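Local structure of pyrrolidone-carboxylate peptidase (Deinococcus radiodurans R1, 5Z48) at residues B[68-73]-B[148-153]; B[155-160]-B[165-170]; B[5-10]-B[54-59]; B[117-122]-B[206-211]. The protein probably removes pyroglutamate (5-oxoproline) from the N-terminus of peptides as a thiol exopeptidase, and holds the product in its pocket here. All blocks are in the same frame, centred on the assembly; numbering follows the deposited sequence.

Contact 1 of 4, residues B[68-73]-B[148-153]; sequences VLLTGL and FVLYHA. With PCA (pyroglutamic acid), chain I.
Apolar contact between L70 and the helical trio V149, L150 and A153 joins the two segments, and a single methyl, CD1 of L70, makes every touch. It sits over the backbone of the helix, 3.8 Å from the CA of L150. On one flank it faces CG2 of V149, and on another the CB of A153 lies 4.1 Å away. L70 carries its CG anti to the carbonyl carbon (chi1 -49°), and chi2 near trans extends CD1 toward the helix. The nearby carbonyl O of V149 is occupied in the helix as acceptor for A153 N.

The evidence for layered alpha/beta packing is in the axes: segments 68-73 and 148-153 run nearly antiparallel, at 168° and 9.5 Å apart at closest. The helix also carries C146, the probable nucleophile, in its first turn.

No hydrogen bond joins the segments; the polar partner is the ligand at the strand end. The backbone of L73 grips pyroglutamate twice, its N donating to OE at 2.8 Å and its O accepting from the ligand N through a nearly straight bond (175°). The CA of G72 lies 3.5 Å from OE. H171 NE2, C146 N and N20 ND2 also hydrogen-bond the ligand.

Contact 2 of 4, residues B[155-160]-B[165-170]; sequences HWLREH and VPCGFL
L157 reaches from the last turns of helix 145-159 to V165 and C167, and the meeting can be traced outward along its side chain. The CB points toward the segment 165-170 but makes no close contact with it. CG stands anti to the carbonyl carbon (chi1 -74°), and chi2 of 167° then splits the methyls between C167 and V165. CD1 goes deepest: it lies 3.6 Å from the CB of C167 and 3.9 Å from its SG. CD2 instead meets the CB of V165 at 4.1 Å, with the two side chains crossing at about a right angle.

This is the turnaround of a helix-to-strand unit of the alpha/beta fold: the chain leaves helix 145-159, passes a short loop and enters strand 167-172, so that L157 covers the start of the strand.

L157 CD2 also lies at the edge of the W156 ring, in its plane. H160 CD2 sits above the middle of one face of that ring, 3.3 Å from the W156 plane. C167 also packs on A153 and L154 of the same helix, and its backbone N donates a hydrogen bond to OG1 of T118.

Contact 3 of 4, residues B[5-10]-B[54-59]; sequences TLLLTG and AALTRL
In the beta-alpha-beta crossover that leads from strand 38-45 through helix 49-63 to strand 67-73, L56 and L59 of the helix pack on L7 and T9 of strand 5-11. That strand lies between the two that the crossover connects, parallel to both, so the helix passes over it. The geometry agrees: the short axes run at 167° to each other with a closest approach of 10.9 Å, the spacing of a helix resting on a sheet through its side chains.

L7 has the largest share, followed by L59. Its CG is anti to the backbone N (L7 chi1 173°), and its two methyls divide the work. CD2 nestles against the CB of L59 at 3.9 Å and also meets CD1 of L56, 4.1 Å away. CD1 of L7 touches CD2 of L59 instead, the two leucines crossing at about a right angle.

No hydrogen bond spans the segments. On the helix flank, T57 OG1 bonds to H152 of helix 145-159 and L56 packs on V149 and A153. Two residues on from L7, on the same face of the strand, the CG2 methyl of T9 lies 4.3 Å from L59 CD1.

Contact 4 of 4, residues B[117-122]-B[206-211]; sequences ATLPLR and EAITAQ. With DMS (dimethyl sulfoxide), chain H.
The ring of P120, puckered rather than flat, meets the aliphatic part of Q211, and no flat groups stack here. The CG of P120 lies 3.7 Å from the CG of Q211, and the two side chains slide past each other in opposite directions. At CD the same ring comes to I208 CG1, more loosely. P120 is both the centre of an inverse gamma turn and the N-cap residue of helix 121-130, so the contact sets the start of that helix beside the last turns of helix 194-211.

Deeper in, L119 crosses I208 at a slant. Its CD2 lies 3.8 Å from I208 CD1, and its CD1 touches that same terminal methyl. I208 has CG1 anti to the carbonyl carbon (chi1 -70°), which carries CD1 forward to L119. Both residues also pack on L69 of strand 67-73 and on I124, so the pair lies in an apolar patch between these helices and the sheet, whereas Q211 lies on its exposed side.

R122, two residues on from P120, forms salt bridges with D104 and D91 of the second subunit. A dimethyl sulfoxide, probably from the crystallisation liquor, has settled beside L121. L121 packs on I137 of strand 135-138, and its CD1 comes within 3.8 Å of the sulfoxide C2 methyl. With an alanine here that branch is gone, and I137 and the sulfoxide methyls would probably be left without this packing partner. The backbone N of L121 donates to the sulfoxide O at 2.9 Å, with an N-H...O angle of 146°.

Contacts 1, 2 and 3 lie on one side of the central sheet and contact 4 on the other, as the alternation along the strands attests: L70 and L7 face helices 145-159 and 49-63, while L69 and L6 meet I208. Contacts 1 and 2 share helix 145-159, and their strands are sheet neighbours; contact 3 adds the next strand, and a hydrogen bond from T71 OG1 to T9 O ties it to contact 1. Contact 1 is the most central, and only it includes residues of the ligand pocket. All four are apolar across their segments, but contact 4 is just partly buried and borders a second subunit through charged R122.

Contact 1 of 4, residues B[68-73]-B[148-153]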
loop_
_atom_site.group_PDB
_atom_site.type_symbol
_atom_site.label_atom_id
_atom_site.label_comp_id
_atom_site.label_asym_id
_atom_site.label_seq_id
_atom_site.Cartn_x
_atom_site.Cartn_y
_atom_site.Cartn_z
ATOM N N VAL B 68 22.290 -8.492 22.670
ATOM C CA VAL B 68 21.575 -7.215 22.718
ATOM C C VAL B 68 20.440 -7.255 21.704
ATOM O O VAL B 68 20.678 -7.413 20.491
ATOM C CB VAL B 68 22.515 -6.022 22.442
ATOM C CG1 VAL B 68 21.771 -4.693 22.443
ATOM C CG2 VAL B 68 23.697 -6.030 23.432
ATOM N N LEU B 69 19.205 -7.113 22.196
ATOM C CA LEU B 69 17.996 -7.044 21.367
ATOM C C LEU B 69 17.322 -5.679 21.549
ATOM O O LEU B 69 16.653 -5.426 22.556
ATOM C CB LEU B 69 17.044 -8.205 21.700
ATOM C CG LEU B 69 15.788 -8.294 20.807
ATOM C CD1 LEU B 69 16.121 -8.358 19.333
ATOM C CD2 LEU B 69 14.991 -9.558 21.173
ATOM N N LEU B 70 17.495 -4.776 20.581
ATOM C CA LEU B 70 16.884 -3.458 20.621
ATOM C C LEU B 70 15.559 -3.525 19.855
ATOM O O LEU B 70 15.532 -4.075 18.737
ATOM C CB LEU B 70 17.811 -2.449 19.950
ATOM C CG LEU B 70 19.283 -2.467 20.407
ATOM C CD1 LEU B 70 20.076 -1.561 19.396
ATOM C CD2 LEU B 70 19.465 -1.964 21.812
ATOM N N THR B 71 14.483 -2.991 20.427
ATOM C CA THR B 71 13.185 -3.048 19.750
ATOM C C THR B 71 12.536 -1.661 19.659
ATOM O O THR B 71 12.808 -0.742 20.450
ATOM C CB THR B 71 12.204 -4.042 20.433
ATOM O OG1 THR B 71 11.666 -3.515 21.641
ATOM C CG2 THR B 71 12.922 -5.354 20.751
ATOM N N GLY B 72 11.594 -1.541 18.712
ATOM C CA GLY B 72 10.941 -0.261 18.498
ATOM C C GLY B 72 9.740 -0.460 17.604
ATOM O O GLY B 72 9.602 -1.499 16.938
ATOM N N LEU B 73 8.892 0.582 17.571
ATOM C CA LEU B 73 7.685 0.592 16.738
ATOM C C LEU B 73 7.997 0.960 15.285
ATOM O O LEU B 73 8.739 1.900 15.016
ATOM C CB LEU B 73 6.702 1.596 17.316
ATOM C CG LEU B 73 5.433 1.932 16.519
ATOM C CD1 LEU B 73 4.517 0.735 16.345
ATOM C CD2 LEU B 73 4.685 3.077 17.208
ATOM N N PHE B 148 19.425 4.961 14.760
ATOM C CA PHE B 148 20.518 5.565 15.523
ATOM C C PHE B 148 21.016 4.613 16.604
ATOM O O PHE B 148 22.234 4.439 16.741
ATOM C CB PHE B 148 20.076 6.902 16.117
ATOM C CG PHE B 148 21.062 7.480 17.088
ATOM C CD1 PHE B 148 21.006 7.137 18.451
ATOM C CD2 PHE B 148 22.074 8.299 16.624
ATOM C CE1 PHE B 148 21.947 7.641 19.346
ATOM C CE2 PHE B 148 23.021 8.821 17.528
ATOM C CZ PHE B 148 22.950 8.468 18.874
ATOM N N VAL B 149 20.106 3.986 17.382
ATOM C CA VAL B 149 20.599 3.170 18.500
ATOM C C VAL B 149 21.190 1.860 17.996
ATOM O O VAL B 149 22.117 1.310 18.625
ATOM C CB VAL B 149 19.533 2.939 19.595
ATOM C CG1 VAL B 149 19.141 4.245 20.315
ATOM C CG2 VAL B 149 18.280 2.189 19.089
ATOM N N LEU B 150 20.730 1.375 16.837
ATOM C CA LEU B 150 21.298 0.169 16.249
ATOM C C LEU B 150 22.739 0.422 15.852
ATOM O O LEU B 150 23.644 -0.314 16.258
ATOM C CB LEU B 150 20.463 -0.263 15.034
ATOM C CG LEU B 150 20.997 -1.472 14.277
ATOM C CD1 LEU B 150 21.150 -2.707 15.199
ATOM C CD2 LEU B 150 20.141 -1.793 13.062
ATOM N N TYR B 151 22.974 1.514 15.103
ATOM C CA TYR B 151 24.338 1.897 14.752
ATOM C C TYR B 151 25.158 2.153 16.011
ATOM O O TYR B 151 26.311 1.700 16.121
ATOM C CB TYR B 151 24.310 3.135 13.839
ATOM C CG TYR B 151 25.674 3.571 13.377
ATOM C CD1 TYR B 151 26.505 4.351 14.185
ATOM C CD2 TYR B 151 26.152 3.207 12.116
ATOM C CE1 TYR B 151 27.784 4.721 13.774
ATOM C CE2 TYR B 151 27.415 3.592 11.665
ATOM C CZ TYR B 151 28.240 4.342 12.502
ATOM O OH TYR B 151 29.505 4.715 12.096
ATOM N N HIS B 152 24.600 2.920 16.951
ATOM C CA HIS B 152 25.330 3.262 18.175
ATOM C C HIS B 152 25.790 2.010 18.925
ATOM O O HIS B 152 26.952 1.929 19.370
ATOM C CB HIS B 152 24.427 4.117 19.055
ATOM C CG HIS B 152 25.044 4.509 20.346
ATOM N ND1 HIS B 152 25.698 5.714 20.521
ATOM C CD2 HIS B 152 25.109 3.865 21.535
ATOM C CE1 HIS B 152 26.134 5.793 21.769
ATOM N NE2 HIS B 152 25.811 4.673 22.395
ATOM N N ALA B 153 24.898 1.035 19.098
ATOM C CA ALA B 153 25.268 -0.153 19.866
ATOM C C ALA B 153 26.325 -0.975 19.132
ATOM O O ALA B 153 27.284 -1.461 19.763
ATOM C CB ALA B 153 24.020 -0.995 20.143
HETATM N N PCA I . 10.122 3.872 16.426
HETATM C CA PCA I . 10.863 5.020 15.914
HETATM C CB PCA I . 11.531 5.714 17.113
HETATM C CG PCA I . 11.030 5.033 18.388
HETATM C CD PCA I . 10.223 3.875 17.860
HETATM O OE PCA I . 9.706 3.044 18.615
HETATM C C PCA I . 11.836 4.569 14.806
HETATM O O PCA I . 12.922 5.120 14.601
HETATM O OXT PCA I . 11.556 3.571 14.085
#

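Contact 2 of 4, residues B[155-160]-B[165-170]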
loop_
_atom_site.group_PDB
_atom_site.type_symbol
_atom_site.label_atom_id
_atom_site.label_comp_id
_atom_site.label_asym_id
_atom_site.label_seq_id
_atom_site.Cartn_x
_atom_site.Cartn_y
_atom_site.Cartn_z
ATOM N N HIS B 155 28.560 0.011 16.979
ATOM C CA HIS B 155 29.824 0.745 17.024
ATOM C C HIS B 155 30.484 0.618 18.396
ATOM O O HIS B 155 31.690 0.338 18.484
ATOM C CB HIS B 155 29.559 2.218 16.708
ATOM C CG HIS B 155 30.800 3.054 16.685
ATOM N ND1 HIS B 155 31.761 2.919 15.708
ATOM C CD2 HIS B 155 31.221 4.055 17.494
ATOM C CE1 HIS B 155 32.735 3.790 15.926
ATOM N NE2 HIS B 155 32.435 4.492 17.006
ATOM N N TRP B 156 29.713 0.845 19.469
ATOM C CA TRP B 156 30.254 0.753 20.827
ATOM C C TRP B 156 30.821 -0.638 21.081
ATOM O O TRP B 156 31.946 -0.791 21.574
ATOM C CB TRP B 156 29.148 1.098 21.849
ATOM C CG TRP B 156 29.678 1.231 23.244
ATOM C CD1 TRP B 156 30.031 2.391 23.873
ATOM C CD2 TRP B 156 29.941 0.168 24.178
ATOM N NE1 TRP B 156 30.492 2.119 25.140
ATOM C CE2 TRP B 156 30.433 0.769 25.358
ATOM C CE3 TRP B 156 29.795 -1.231 24.130
ATOM C CZ2 TRP B 156 30.803 0.026 26.486
ATOM C CZ3 TRP B 156 30.155 -1.970 25.245
ATOM C CH2 TRP B 156 30.665 -1.340 26.411
ATOM N N LEU B 157 30.055 -1.674 20.719
ATOM C CA LEU B 157 30.524 -3.037 20.937
ATOM C C LEU B 157 31.827 -3.302 20.184
ATOM O O LEU B 157 32.783 -3.838 20.754
ATOM C CB LEU B 157 29.443 -4.027 20.533
ATOM C CG LEU B 157 28.253 -4.128 21.505
ATOM C CD1 LEU B 157 27.133 -4.902 20.787
ATOM C CD2 LEU B 157 28.646 -4.798 22.825
ATOM N N ARG B 158 31.910 -2.878 18.916
ATOM C CA ARG B 158 33.135 -3.088 18.155
ATOM C C ARG B 158 34.306 -2.337 18.785
ATOM O O ARG B 158 35.395 -2.897 18.976
ATOM C CB ARG B 158 32.905 -2.651 16.699
ATOM C CG ARG B 158 34.124 -2.772 15.795
ATOM C CD ARG B 158 34.531 -4.208 15.595
ATOM N NE ARG B 158 33.447 -5.031 15.061
ATOM C CZ ARG B 158 33.536 -6.351 14.895
ATOM N NH1 ARG B 158 34.658 -6.984 15.228
ATOM N NH2 ARG B 158 32.503 -7.041 14.410
ATOM N N GLU B 159 34.085 -1.070 19.148
ATOM C CA GLU B 159 35.184 -0.268 19.699
ATOM C C GLU B 159 35.663 -0.770 21.054
ATOM O O GLU B 159 36.848 -0.602 21.375
ATOM C CB GLU B 159 34.747 1.190 19.826
ATOM C CG GLU B 159 34.557 1.940 18.499
ATOM C CD GLU B 159 35.840 2.085 17.704
ATOM O OE1 GLU B 159 36.611 3.007 18.033
ATOM O OE2 GLU B 159 36.063 1.303 16.745
ATOM N N HIS B 160 34.821 -1.512 21.764
ATOM C CA HIS B 160 35.161 -2.032 23.084
ATOM C C HIS B 160 35.572 -3.499 23.029
ATOM O O HIS B 160 35.586 -4.171 24.068
ATOM C CB HIS B 160 34.002 -1.830 24.068
ATOM C CG HIS B 160 33.827 -0.404 24.481
ATOM N ND1 HIS B 160 34.228 0.067 25.712
ATOM C CD2 HIS B 160 33.391 0.680 23.785
ATOM C CE1 HIS B 160 34.017 1.371 25.780
ATOM N NE2 HIS B 160 33.530 1.772 24.615
ATOM N N VAL B 165 29.604 -9.937 20.444
ATOM C CA VAL B 165 28.312 -9.959 21.137
ATOM C C VAL B 165 27.182 -9.777 20.128
ATOM O O VAL B 165 27.098 -8.708 19.511
ATOM C CB VAL B 165 28.258 -8.869 22.210
ATOM C CG1 VAL B 165 26.861 -8.804 22.830
ATOM C CG2 VAL B 165 29.281 -9.122 23.281
ATOM N N PRO B 166 26.289 -10.750 19.942
ATOM C CA PRO B 166 25.218 -10.585 18.943
ATOM C C PRO B 166 24.320 -9.407 19.310
ATOM O O PRO B 166 23.834 -9.284 20.450
ATOM C CB PRO B 166 24.459 -11.917 18.994
ATOM C CG PRO B 166 25.482 -12.900 19.544
ATOM C CD PRO B 166 26.281 -12.090 20.561
ATOM N N CYS B 167 24.058 -8.568 18.319
ATOM C CA CYS B 167 23.366 -7.312 18.556
ATOM C C CYS B 167 22.558 -6.953 17.319
ATOM O O CYS B 167 23.065 -7.015 16.179
ATOM C CB CYS B 167 24.383 -6.192 18.863
ATOM S SG CYS B 167 23.686 -4.544 19.054
ATOM N N GLY B 168 21.297 -6.612 17.543
ATOM C CA GLY B 168 20.480 -6.164 16.442
ATOM C C GLY B 168 19.211 -5.475 16.874
ATOM O O GLY B 168 19.038 -5.112 18.052
ATOM N N PHE B 169 18.351 -5.227 15.872
ATOM C CA PHE B 169 17.127 -4.470 16.038
ATOM C C PHE B 169 15.921 -5.245 15.533
ATOM O O PHE B 169 15.950 -5.859 14.466
ATOM C CB PHE B 169 17.180 -3.099 15.323
ATOM C CG PHE B 169 16.247 -2.100 15.970
ATOM C CD1 PHE B 169 14.845 -2.096 15.665
ATOM C CD2 PHE B 169 16.713 -1.224 16.944
ATOM C CE1 PHE B 169 14.016 -1.237 16.311
ATOM C CE2 PHE B 169 15.872 -0.384 17.617
ATOM C CZ PHE B 169 14.507 -0.402 17.326
ATOM N N LEU B 170 14.844 -5.177 16.319
ATOM C CA LEU B 170 13.573 -5.837 16.018
ATOM C C LEU B 170 12.482 -4.751 16.001
ATOM O O LEU B 170 12.159 -4.157 17.038
ATOM C CB LEU B 170 13.327 -6.933 17.088
ATOM C CG LEU B 170 12.203 -7.931 16.872
ATOM C CD1 LEU B 170 12.192 -8.980 17.959
ATOM C CD2 LEU B 170 10.869 -7.311 16.787
#

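Contact 3 of 4, residues B[5-10]-B[54-59]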
loop_
_atom_site.group_PDB
_atom_site.type_symbol
_atom_site.label_atom_id
_atom_site.label_comp_id
_atom_site.label_asym_id
_atom_site.label_seq_id
_atom_site.Cartn_x
_atom_site.Cartn_y
_atom_site.Cartn_z
ATOM N N THR B 5 23.457 -12.251 30.397
ATOM C CA THR B 5 22.325 -11.344 30.325
ATOM C C THR B 5 22.020 -11.006 28.876
ATOM O O THR B 5 22.925 -10.635 28.123
ATOM C CB THR B 5 22.625 -10.038 31.052
ATOM O OG1 THR B 5 22.853 -10.334 32.439
ATOM C CG2 THR B 5 21.483 -9.011 30.888
ATOM N N LEU B 6 20.753 -11.110 28.494
ATOM C CA LEU B 6 20.312 -10.517 27.234
ATOM C C LEU B 6 19.744 -9.140 27.564
ATOM O O LEU B 6 18.826 -9.016 28.393
ATOM C CB LEU B 6 19.280 -11.391 26.520
ATOM C CG LEU B 6 18.777 -10.777 25.188
ATOM C CD1 LEU B 6 18.662 -11.825 24.093
ATOM C CD2 LEU B 6 17.447 -10.127 25.365
ATOM N N LEU B 7 20.336 -8.091 26.977
ATOM C CA LEU B 7 19.811 -6.736 27.152
ATOM C C LEU B 7 18.678 -6.509 26.167
ATOM O O LEU B 7 18.884 -6.628 24.968
ATOM C CB LEU B 7 20.922 -5.701 26.936
ATOM C CG LEU B 7 20.471 -4.225 26.931
ATOM C CD1 LEU B 7 19.914 -3.847 28.289
ATOM C CD2 LEU B 7 21.665 -3.293 26.573
ATOM N N LEU B 8 17.484 -6.184 26.666
ATOM C CA LEU B 8 16.300 -5.967 25.839
ATOM C C LEU B 8 15.843 -4.534 26.026
ATOM O O LEU B 8 15.613 -4.121 27.150
ATOM C CB LEU B 8 15.192 -6.934 26.257
ATOM C CG LEU B 8 13.819 -6.706 25.608
ATOM C CD1 LEU B 8 13.892 -6.831 24.060
ATOM C CD2 LEU B 8 12.809 -7.705 26.162
ATOM N N THR B 9 15.764 -3.741 24.938
ATOM C CA THR B 9 15.286 -2.365 25.105
ATOM C C THR B 9 14.030 -2.119 24.275
ATOM O O THR B 9 13.791 -2.783 23.271
ATOM C CB THR B 9 16.361 -1.332 24.730
ATOM O OG1 THR B 9 16.660 -1.389 23.319
ATOM C CG2 THR B 9 17.648 -1.599 25.474
ATOM N N GLY B 10 13.223 -1.161 24.738
ATOM C CA GLY B 10 12.113 -0.624 23.964
ATOM C C GLY B 10 12.167 0.891 24.043
ATOM O O GLY B 10 13.008 1.455 24.733
ATOM N N ALA B 54 23.288 7.946 25.315
ATOM C CA ALA B 54 23.928 7.966 26.626
ATOM C C ALA B 54 23.377 6.844 27.494
ATOM O O ALA B 54 24.137 6.159 28.197
ATOM C CB ALA B 54 23.711 9.311 27.301
ATOM N N ALA B 55 22.064 6.629 27.444
ATOM C CA ALA B 55 21.463 5.581 28.264
ATOM C C ALA B 55 21.907 4.208 27.794
ATOM O O ALA B 55 22.167 3.324 28.620
ATOM C CB ALA B 55 19.929 5.686 28.218
ATOM N N LEU B 56 22.003 4.023 26.470
ATOM C CA LEU B 56 22.362 2.726 25.902
ATOM C C LEU B 56 23.824 2.400 26.193
ATOM O O LEU B 56 24.155 1.257 26.552
ATOM C CB LEU B 56 22.072 2.728 24.391
ATOM C CG LEU B 56 22.304 1.406 23.671
ATOM C CD1 LEU B 56 21.682 0.230 24.384
ATOM C CD2 LEU B 56 21.723 1.492 22.230
ATOM N N THR B 57 24.701 3.404 26.095
ATOM C CA THR B 57 26.096 3.205 26.485
ATOM C C THR B 57 26.200 2.771 27.935
ATOM O O THR B 57 26.960 1.845 28.263
ATOM C CB THR B 57 26.901 4.479 26.253
ATOM O OG1 THR B 57 27.099 4.663 24.844
ATOM C CG2 THR B 57 28.257 4.382 26.888
ATOM N N ARG B 58 25.450 3.426 28.830
ATOM C CA ARG B 58 25.501 3.013 30.234
ATOM C C ARG B 58 25.035 1.565 30.406
ATOM O O ARG B 58 25.649 0.797 31.160
ATOM C CB ARG B 58 24.686 3.988 31.085
ATOM C CG ARG B 58 24.536 3.601 32.529
ATOM C CD ARG B 58 23.796 4.700 33.248
ATOM N NE ARG B 58 24.156 4.756 34.657
ATOM N N LEU B 59 23.958 1.178 29.722
ATOM C CA LEU B 59 23.481 -0.203 29.808
ATOM C C LEU B 59 24.524 -1.196 29.282
ATOM O O LEU B 59 24.772 -2.244 29.903
ATOM C CB LEU B 59 22.161 -0.353 29.032
ATOM C CG LEU B 59 20.930 0.291 29.648
ATOM C CD1 LEU B 59 19.848 0.485 28.530
ATOM C CD2 LEU B 59 20.396 -0.537 30.828
#

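Contact 4 of 4, residues B[117-122]-B[206-211]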
loop_
_atom_site.group_PDB
_atom_site.type_symbol
_atom_site.label_atom_id
_atom_site.label_comp_id
_atom_site.label_asym_id
_atom_site.label_seq_id
_atom_site.Cartn_x
_atom_site.Cartn_y
_atom_site.Cartn_z
ATOM N N ALA B 117 23.946 -5.856 11.453
ATOM C CA ALA B 117 23.527 -6.517 12.687
ATOM C C ALA B 117 24.211 -7.873 12.796
ATOM O O ALA B 117 24.456 -8.556 11.785
ATOM C CB ALA B 117 22.005 -6.705 12.669
ATOM N N THR B 118 24.495 -8.287 14.040
ATOM C CA THR B 118 25.215 -9.542 14.292
ATOM C C THR B 118 24.340 -10.580 15.000
ATOM O O THR B 118 24.867 -11.578 15.525
ATOM C CB THR B 118 26.476 -9.260 15.105
ATOM O OG1 THR B 118 26.104 -8.526 16.280
ATOM C CG2 THR B 118 27.478 -8.414 14.286
ATOM N N LEU B 119 23.021 -10.374 15.002
ATOM C CA LEU B 119 22.088 -11.394 15.447
ATOM C C LEU B 119 22.051 -12.549 14.441
ATOM O O LEU B 119 22.352 -12.374 13.256
ATOM C CB LEU B 119 20.676 -10.804 15.589
ATOM C CG LEU B 119 20.481 -9.747 16.677
ATOM C CD1 LEU B 119 19.044 -9.353 16.693
ATOM C CD2 LEU B 119 20.885 -10.361 18.006
ATOM N N PRO B 120 21.642 -13.750 14.889
ATOM C CA PRO B 120 21.480 -14.895 13.982
ATOM C C PRO B 120 20.140 -14.779 13.259
ATOM O O PRO B 120 19.134 -15.329 13.683
ATOM C CB PRO B 120 21.550 -16.089 14.941
ATOM C CG PRO B 120 21.012 -15.547 16.254
ATOM C CD PRO B 120 21.496 -14.123 16.303
ATOM N N LEU B 121 20.136 -13.971 12.177
ATOM C CA LEU B 121 18.873 -13.569 11.542
ATOM C C LEU B 121 18.059 -14.773 11.102
ATOM O O LEU B 121 16.844 -14.821 11.357
ATOM C CB LEU B 121 19.129 -12.633 10.344
ATOM C CG LEU B 121 19.865 -11.346 10.715
ATOM C CD1 LEU B 121 20.151 -10.556 9.413
ATOM C CD2 LEU B 121 19.137 -10.486 11.753
ATOM N N ARG B 122 18.674 -15.728 10.394
ATOM C CA ARG B 122 17.874 -16.838 9.864
ATOM C C ARG B 122 17.355 -17.740 10.978
ATOM O O ARG B 122 16.217 -18.228 10.885
ATOM C CB ARG B 122 18.657 -17.648 8.827
ATOM C CG ARG B 122 19.033 -16.851 7.569
ATOM C CD ARG B 122 17.840 -16.461 6.690
ATOM N NE ARG B 122 18.231 -15.447 5.683
ATOM C CZ ARG B 122 17.360 -14.850 4.874
ATOM N NH1 ARG B 122 16.063 -15.168 4.924
ATOM N NH2 ARG B 122 17.750 -13.898 4.047
ATOM N N GLU B 206 14.622 -15.964 22.789
ATOM C CA GLU B 206 14.944 -17.365 23.043
ATOM C C GLU B 206 15.848 -17.922 21.949
ATOM O O GLU B 206 16.778 -18.698 22.235
ATOM C CB GLU B 206 13.635 -18.179 23.154
ATOM C CG GLU B 206 12.751 -17.758 24.339
ATOM C CD GLU B 206 11.350 -18.392 24.381
ATOM O OE1 GLU B 206 10.874 -18.878 23.332
ATOM O OE2 GLU B 206 10.732 -18.388 25.478
ATOM N N ALA B 207 15.603 -17.529 20.701
ATOM C CA ALA B 207 16.440 -18.036 19.610
ATOM C C ALA B 207 17.860 -17.466 19.698
ATOM O O ALA B 207 18.838 -18.180 19.437
ATOM C CB ALA B 207 15.830 -17.722 18.240
ATOM N N ILE B 208 17.979 -16.187 20.062
ATOM C CA ILE B 208 19.296 -15.563 20.161
ATOM C C ILE B 208 20.131 -16.272 21.221
ATOM O O ILE B 208 21.297 -16.622 21.002
ATOM C CB ILE B 208 19.152 -14.064 20.488
ATOM C CG1 ILE B 208 18.572 -13.294 19.284
ATOM C CG2 ILE B 208 20.514 -13.507 20.897
ATOM C CD1 ILE B 208 17.914 -11.943 19.678
ATOM N N THR B 209 19.533 -16.506 22.388
ATOM C CA THR B 209 20.348 -17.079 23.454
ATOM C C THR B 209 20.610 -18.556 23.228
ATOM O O THR B 209 21.625 -19.081 23.705
ATOM C CB THR B 209 19.710 -16.863 24.830
ATOM O OG1 THR B 209 18.440 -17.530 24.881
ATOM C CG2 THR B 209 19.488 -15.348 25.125
ATOM N N ALA B 210 19.706 -19.246 22.537
ATOM C CA ALA B 210 19.961 -20.633 22.185
ATOM C C ALA B 210 21.162 -20.726 21.252
ATOM O O ALA B 210 21.960 -21.646 21.352
ATOM C CB ALA B 210 18.719 -21.246 21.542
ATOM N N GLN B 211 21.316 -19.748 20.353
ATOM C CA GLN B 211 22.429 -19.809 19.403
ATOM C C GLN B 211 23.754 -19.521 20.071
ATOM O O GLN B 211 24.789 -20.031 19.632
ATOM C CB GLN B 211 22.232 -18.817 18.250
ATOM C CG GLN B 211 21.115 -19.136 17.290
ATOM C CD GLN B 211 21.376 -20.408 16.501
ATOM O OE1 GLN B 211 22.476 -20.624 15.999
ATOM N NE2 GLN B 211 20.380 -21.278 16.433
HETATM S S DMS H . 23.494 -13.040 9.810
HETATM O O DMS H . 22.398 -13.852 10.382
HETATM C C1 DMS H . 23.893 -11.490 10.665
HETATM C C2 DMS H . 23.112 -12.490 8.124
#